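Local atomic coordinates of eukaryotic translation initiation factor 2A (Schizosaccharomyces pombe, PDB entry 3WJ9), a protein that probably directs methionyl-tRNAi to 40S ribosomal subunits in a codon-dependent manner, serving early steps in the synthesis of proteins from a few specific mRNAs. Residues Q131-C134 with D135-A139; N277-S280 with K281-G284; I385-I388 with T389-M393. One frame throughout, in Å; residues are numbered along the deposited sequence.

In the fold
All three contacts are beta-hairpin bends of the beta-propeller that makes up this piece of the longer protein, and they follow one another along the chain. Interactions 1 and 2 turn from the first strand of a four-stranded blade into the second; interaction 3 joins the last two strands of its blade. Centres lie about 22 Å apart for 1 and 2, about 24 Å for 2 and 3, and about 36 Å for 1 and 3, which sit on opposite sides of the chain's centre. Each belongs to a different sheet, so each shapes its own blade, and none touches another; interactions 2 and 3 lie in the WD 2 and WD 4 repeats.

Interaction 1 (Q131-C134 with D135-A139); sequences QYTC and DESLA
Thr133 and Leu138 meet in a tight antiparallel beta hairpin, where the chain leaves the first strand of a propeller blade, passes through a type I beta turn from Thr133 to Glu136 and enters the second. Two backbone hydrogen bonds set the bend: Glu136 N gives to Thr133 O at 3.0 Å, and Thr133 N gives to Leu138 O at 3.2 Å.

Side-chain hydrogen bonds fill its inside. Thr133 OG1 is lodged between its own backbone N and carbonyl carbon (chi1 57°), from where it donates to Asp135 OD1 at 2.6 Å and accepts from Leu138 N at 3.2 Å. Asp135 OD1 also accepts from Ser137 N at 3.0 Å, closing an Asx turn; Thr133 OG1 and Ser137 N approach it from opposite faces of the carboxylate plane. The other oxygen, OD2, is bonded to His179, while Glu136 turns away to Ser82, Leu84 and Lys86.

The apolar contacts are small. Thr133 CG2 lies against Leu138 CB at 3.6 Å; threonine suits the place because hydroxyl and methyl are both used. The Ala139 CB methyl lies over one face of the Tyr132 ring, 4.1 Å from CE2.

Interaction 2 (N277-S280 with K281-G284); sequences NADS and KEFG
Asn277 faces Glu282 across the bend of a beta hairpin in the WD 2 repeat, between the first two strands of a propeller blade. Its backbone N makes a weak hydrogen bond to Glu282 O. The side chains lie side by side and point the same way, and ND2 gives a second weak bond to Glu282 OE1 at 3.3 Å. Amide and carboxylate planes are 56° apart. An asparagine suits the position because its amide works at both ends: ND2 donates to the Glu282 carboxylate, which an aspartate could not do, while OD1 takes a weak bond from Ala278 N and a stronger one with Ser321 of a nearby loop.

At Asp279, chi1 of 54° turns the carboxylate back towards the chain, where OD1 can receive Lys281 N at 3.0 Å, from above the carboxylate plane and in a nearly straight bond (164°). Glu282 OE1 stands 3.2 Å from Asp279 OD1, a pairing of acceptors that would tend to raise the proton affinity of one acid; Lys281 NZ, 4.1 Å from Asp279 OD2, may offset part of the charge. With an alanine at this position, Lys281 N would probably be left without its acceptor, and the chain after the turn would be freer to move.

Ser280 closes a type I turn that runs from Asn277. A serine serves here through its hydroxyl, since OG is hydrogen-bonded to Leu225 N in a neighbouring loop, and its own backbone N gives to Asn277 O at 2.8 Å.

Interaction 3 (I385-I388 with T389-M393); sequences IWHI and TGAPM
His387 carries its CG anti to the carbonyl carbon (chi1 -68°), which swings the imidazole across the hairpin to Ala391. In Met393, a selenomethionine, the extended chi2 (179°) carries SE over a face of that ring, 4.2 Å from the His387 ring centre. This looks like a Met-aromatic approach, with selenium in place of sulfur, but it is tentative, because the terminal methyl is modelled too close to the ring for its placement to be trusted.

The hairpin joins the last two strands of a propeller blade in the WD 4 repeat. Met393 N donates to Ile385 O at 2.9 Å in a nearly straight bond (165°), and His387 N donates to Ala391 O at 2.7 Å. Between these bonds Trp386 and Pro392 form a non-hydrogen-bonded antiparallel pair. Proline is acceptable there because strand 392-397 is outermost in its sheet within this chain, and no further strand asks for its missing N-H.

Beside Met393, Ile385 CG2 rests on Met393 CG at 3.5 Å, the two side chains crossing at about a right angle. The edge of the Trp386 ring meets Gly390 O, with CE3 at 3.9 Å, while NE1 is bonded to Thr370 and the ring also takes a cation-pi contact from Lys384. Round the bend, Gly390 adopts backbone angles at which any side chain would jam against the preceding carbonyl, and Thr389 OG1 accepts a weak bond from Ala391 N at 3.4 Å. Thr349 bonds to the carbonyls of Ile388 and Thr389.

The chemistry implies a hairpin held chiefly by its backbone: the bonds from His387 N and Met393 N fasten the two strands on either side of the Trp386-Pro392 pair.

Interaction 1 (Q131-C134 with D135-A139)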
# COMPACT_ATOMS: atom_id res chain seq x y z
N GLN A 131 3.68 11.23 -3.57
CA GLN A 131 2.61 11.03 -2.60
C GLN A 131 1.55 12.09 -2.85
O GLN A 131 1.82 13.11 -3.48
CB GLN A 131 3.13 11.10 -1.17
CG GLN A 131 4.29 10.16 -0.89
CD GLN A 131 4.67 10.11 0.58
OE1 GLN A 131 3.87 10.48 1.44
NE2 GLN A 131 5.88 9.66 0.86
N TYR A 132 0.33 11.84 -2.38
CA TYR A 132 -0.76 12.77 -2.61
C TYR A 132 -1.58 13.02 -1.35
O TYR A 132 -1.53 12.24 -0.40
CB TYR A 132 -1.69 12.25 -3.71
CG TYR A 132 -1.11 12.23 -5.10
CD1 TYR A 132 -0.22 11.24 -5.50
CD2 TYR A 132 -1.46 13.20 -6.03
CE1 TYR A 132 0.31 11.22 -6.78
CE2 TYR A 132 -0.94 13.19 -7.31
CZ TYR A 132 -0.05 12.20 -7.68
OH TYR A 132 0.47 12.19 -8.95
N THR A 133 -2.32 14.11 -1.36
CA THR A 133 -3.35 14.35 -0.35
C THR A 133 -4.60 13.59 -0.79
O THR A 133 -4.69 13.17 -1.94
CB THR A 133 -3.65 15.85 -0.19
OG1 THR A 133 -4.06 16.40 -1.45
CG2 THR A 133 -2.41 16.58 0.30
N CYS A 134 -5.54 13.40 0.13
CA CYS A 134 -6.75 12.64 -0.19
C CYS A 134 -7.65 13.35 -1.18
O CYS A 134 -8.35 12.70 -1.96
CB CYS A 134 -7.53 12.32 1.09
SG CYS A 134 -6.91 10.88 1.98
N ASP A 135 -7.64 14.68 -1.16
CA ASP A 135 -8.42 15.45 -2.13
C ASP A 135 -7.68 15.57 -3.46
O ASP A 135 -8.18 16.20 -4.39
CB ASP A 135 -8.75 16.84 -1.58
CG ASP A 135 -7.53 17.61 -1.10
OD1 ASP A 135 -6.42 17.41 -1.65
OD2 ASP A 135 -7.68 18.42 -0.16
N GLU A 136 -6.49 14.97 -3.52
CA GLU A 136 -5.70 14.93 -4.75
C GLU A 136 -5.35 16.33 -5.25
O GLU A 136 -5.25 16.56 -6.45
CB GLU A 136 -6.45 14.15 -5.83
CG GLU A 136 -5.58 13.45 -6.86
CD GLU A 136 -6.41 12.76 -7.92
OE1 GLU A 136 -7.20 13.46 -8.59
OE2 GLU A 136 -6.30 11.53 -8.07
N SER A 137 -5.17 17.27 -4.32
CA SER A 137 -4.85 18.64 -4.69
C SER A 137 -3.36 18.93 -4.59
O SER A 137 -2.85 19.84 -5.23
CB SER A 137 -5.63 19.63 -3.82
OG SER A 137 -5.36 19.42 -2.44
N LEU A 138 -2.65 18.14 -3.78
CA LEU A 138 -1.23 18.37 -3.54
C LEU A 138 -0.39 17.11 -3.75
O LEU A 138 -0.80 16.02 -3.37
CB LEU A 138 -1.01 18.91 -2.12
CG LEU A 138 -1.80 20.17 -1.73
CD1 LEU A 138 -1.55 20.54 -0.28
CD2 LEU A 138 -1.46 21.32 -2.66
N ALA A 139 0.77 17.28 -4.37
CA ALA A 139 1.69 16.17 -4.61
C ALA A 139 3.03 16.45 -3.93
O ALA A 139 3.33 17.60 -3.61
CB ALA A 139 1.88 15.94 -6.10

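Interaction 2 (N277-S280 with K281-G284)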
# COMPACT_ATOMS: atom_id res chain seq x y z
N ASN A 277 -6.47 0.09 12.16
CA ASN A 277 -7.80 -0.38 11.81
C ASN A 277 -8.47 0.61 10.87
O ASN A 277 -8.16 1.80 10.91
CB ASN A 277 -8.66 -0.59 13.06
CG ASN A 277 -9.80 -1.56 12.84
OD1 ASN A 277 -10.22 -1.80 11.71
ND2 ASN A 277 -10.30 -2.14 13.93
N ALA A 278 -9.36 0.12 10.03
CA ALA A 278 -10.04 0.95 9.04
C ALA A 278 -10.78 2.13 9.67
O ALA A 278 -10.81 3.23 9.11
CB ALA A 278 -11.01 0.11 8.22
N ASP A 279 -11.36 1.92 10.85
CA ASP A 279 -12.08 2.97 11.56
C ASP A 279 -11.14 3.90 12.33
O ASP A 279 -11.58 4.82 13.02
CB ASP A 279 -13.11 2.37 12.52
CG ASP A 279 -12.50 1.36 13.48
OD1 ASP A 279 -11.25 1.27 13.55
OD2 ASP A 279 -13.26 0.66 14.18
N SER A 280 -9.84 3.63 12.21
CA SER A 280 -8.78 4.40 12.87
C SER A 280 -8.91 4.39 14.40
O SER A 280 -8.25 5.17 15.08
CB SER A 280 -8.78 5.85 12.38
OG SER A 280 -8.74 5.91 10.96
N LYS A 281 -9.73 3.49 14.92
CA LYS A 281 -9.96 3.42 16.36
C LYS A 281 -9.01 2.45 17.05
O LYS A 281 -8.58 2.69 18.18
CB LYS A 281 -11.40 3.00 16.66
CG LYS A 281 -12.46 3.99 16.22
CD LYS A 281 -13.75 3.74 17.00
CE LYS A 281 -14.01 2.26 17.22
NZ LYS A 281 -15.45 1.96 17.43
N GLU A 282 -8.70 1.35 16.37
CA GLU A 282 -7.82 0.34 16.93
C GLU A 282 -6.60 0.08 16.04
O GLU A 282 -6.52 0.59 14.92
CB GLU A 282 -8.57 -0.97 17.15
CG GLU A 282 -9.68 -0.90 18.20
CD GLU A 282 -11.00 -0.43 17.62
OE1 GLU A 282 -11.06 -0.15 16.41
OE2 GLU A 282 -11.98 -0.34 18.39
N PHE A 283 -5.66 -0.69 16.56
CA PHE A 283 -4.53 -1.18 15.79
C PHE A 283 -3.89 -2.37 16.50
O PHE A 283 -4.09 -2.57 17.69
CB PHE A 283 -3.49 -0.07 15.54
CG PHE A 283 -2.75 0.39 16.77
CD1 PHE A 283 -3.28 1.36 17.60
CD2 PHE A 283 -1.50 -0.13 17.08
CE1 PHE A 283 -2.59 1.79 18.72
CE2 PHE A 283 -0.81 0.29 18.20
CZ PHE A 283 -1.35 1.26 19.02
N GLY A 284 -3.12 -3.16 15.75
CA GLY A 284 -2.54 -4.38 16.29
C GLY A 284 -1.09 -4.60 15.92
O GLY A 284 -0.58 -3.97 15.00

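Interaction 3 (I385-I388 with T389-M393)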
# COMPACT_ATOMS: atom_id res chain seq x y z
N ILE A 385 -11.05 -17.92 -3.36
CA ILE A 385 -11.90 -16.97 -2.65
C ILE A 385 -12.69 -17.70 -1.56
O ILE A 385 -13.31 -18.73 -1.83
CB ILE A 385 -12.87 -16.23 -3.60
CG1 ILE A 385 -12.11 -15.29 -4.54
CG2 ILE A 385 -13.89 -15.43 -2.81
CD1 ILE A 385 -11.62 -15.93 -5.81
N TRP A 386 -12.66 -17.17 -0.34
CA TRP A 386 -13.30 -17.82 0.80
C TRP A 386 -14.43 -16.98 1.35
O TRP A 386 -14.40 -15.76 1.26
CB TRP A 386 -12.29 -18.07 1.93
CG TRP A 386 -10.95 -18.59 1.52
CD1 TRP A 386 -10.00 -17.94 0.78
CD2 TRP A 386 -10.37 -19.85 1.88
NE1 TRP A 386 -8.89 -18.73 0.63
CE2 TRP A 386 -9.09 -19.91 1.31
CE3 TRP A 386 -10.82 -20.95 2.63
CZ2 TRP A 386 -8.25 -21.01 1.45
CZ3 TRP A 386 -9.99 -22.04 2.77
CH2 TRP A 386 -8.72 -22.07 2.19
N HIS A 387 -15.43 -17.63 1.95
CA HIS A 387 -16.39 -16.90 2.76
C HIS A 387 -15.73 -16.49 4.07
O HIS A 387 -14.64 -16.95 4.39
CB HIS A 387 -17.63 -17.75 3.05
CG HIS A 387 -18.46 -18.02 1.83
ND1 HIS A 387 -18.17 -19.04 0.95
CD2 HIS A 387 -19.57 -17.40 1.35
CE1 HIS A 387 -19.07 -19.04 -0.03
NE2 HIS A 387 -19.92 -18.06 0.19
N ILE A 388 -16.39 -15.63 4.83
CA ILE A 388 -15.86 -15.21 6.12
C ILE A 388 -16.11 -16.32 7.15
O ILE A 388 -15.57 -16.30 8.25
CB ILE A 388 -16.50 -13.89 6.61
CG1 ILE A 388 -15.55 -13.16 7.56
CG2 ILE A 388 -17.86 -14.15 7.25
CD1 ILE A 388 -14.25 -12.75 6.91
N THR A 389 -16.92 -17.30 6.75
CA THR A 389 -17.25 -18.43 7.61
C THR A 389 -16.22 -19.55 7.46
O THR A 389 -15.91 -20.24 8.43
CB THR A 389 -18.65 -18.99 7.29
OG1 THR A 389 -18.62 -19.66 6.02
CG2 THR A 389 -19.67 -17.86 7.25
N GLY A 390 -15.70 -19.72 6.25
CA GLY A 390 -14.73 -20.77 5.98
C GLY A 390 -15.04 -21.52 4.70
O GLY A 390 -14.16 -22.16 4.12
N ALA A 391 -16.28 -21.42 4.26
CA ALA A 391 -16.71 -22.07 3.03
C ALA A 391 -16.07 -21.43 1.81
O ALA A 391 -16.21 -20.23 1.59
CB ALA A 391 -18.23 -22.02 2.91
N PRO A 392 -15.36 -22.23 1.00
CA PRO A 392 -14.80 -21.72 -0.25
C PRO A 392 -15.92 -21.37 -1.22
O PRO A 392 -17.05 -21.79 -0.99
CB PRO A 392 -13.95 -22.89 -0.76
CG PRO A 392 -14.66 -24.10 -0.22
CD PRO A 392 -15.19 -23.69 1.13
N MSE A 393 -15.65 -20.48 -2.17
CA MSE A 393 -16.60 -20.19 -3.24
C MSE A 393 -15.97 -20.28 -4.61
O MSE A 393 -16.68 -20.23 -5.63
CB MSE A 393 -17.25 -18.83 -3.05
CG MSE A 393 -16.33 -17.85 -2.33
SE MSE A 393 -17.27 -16.12 -2.19
CE MSE A 393 -17.44 -16.05 -0.23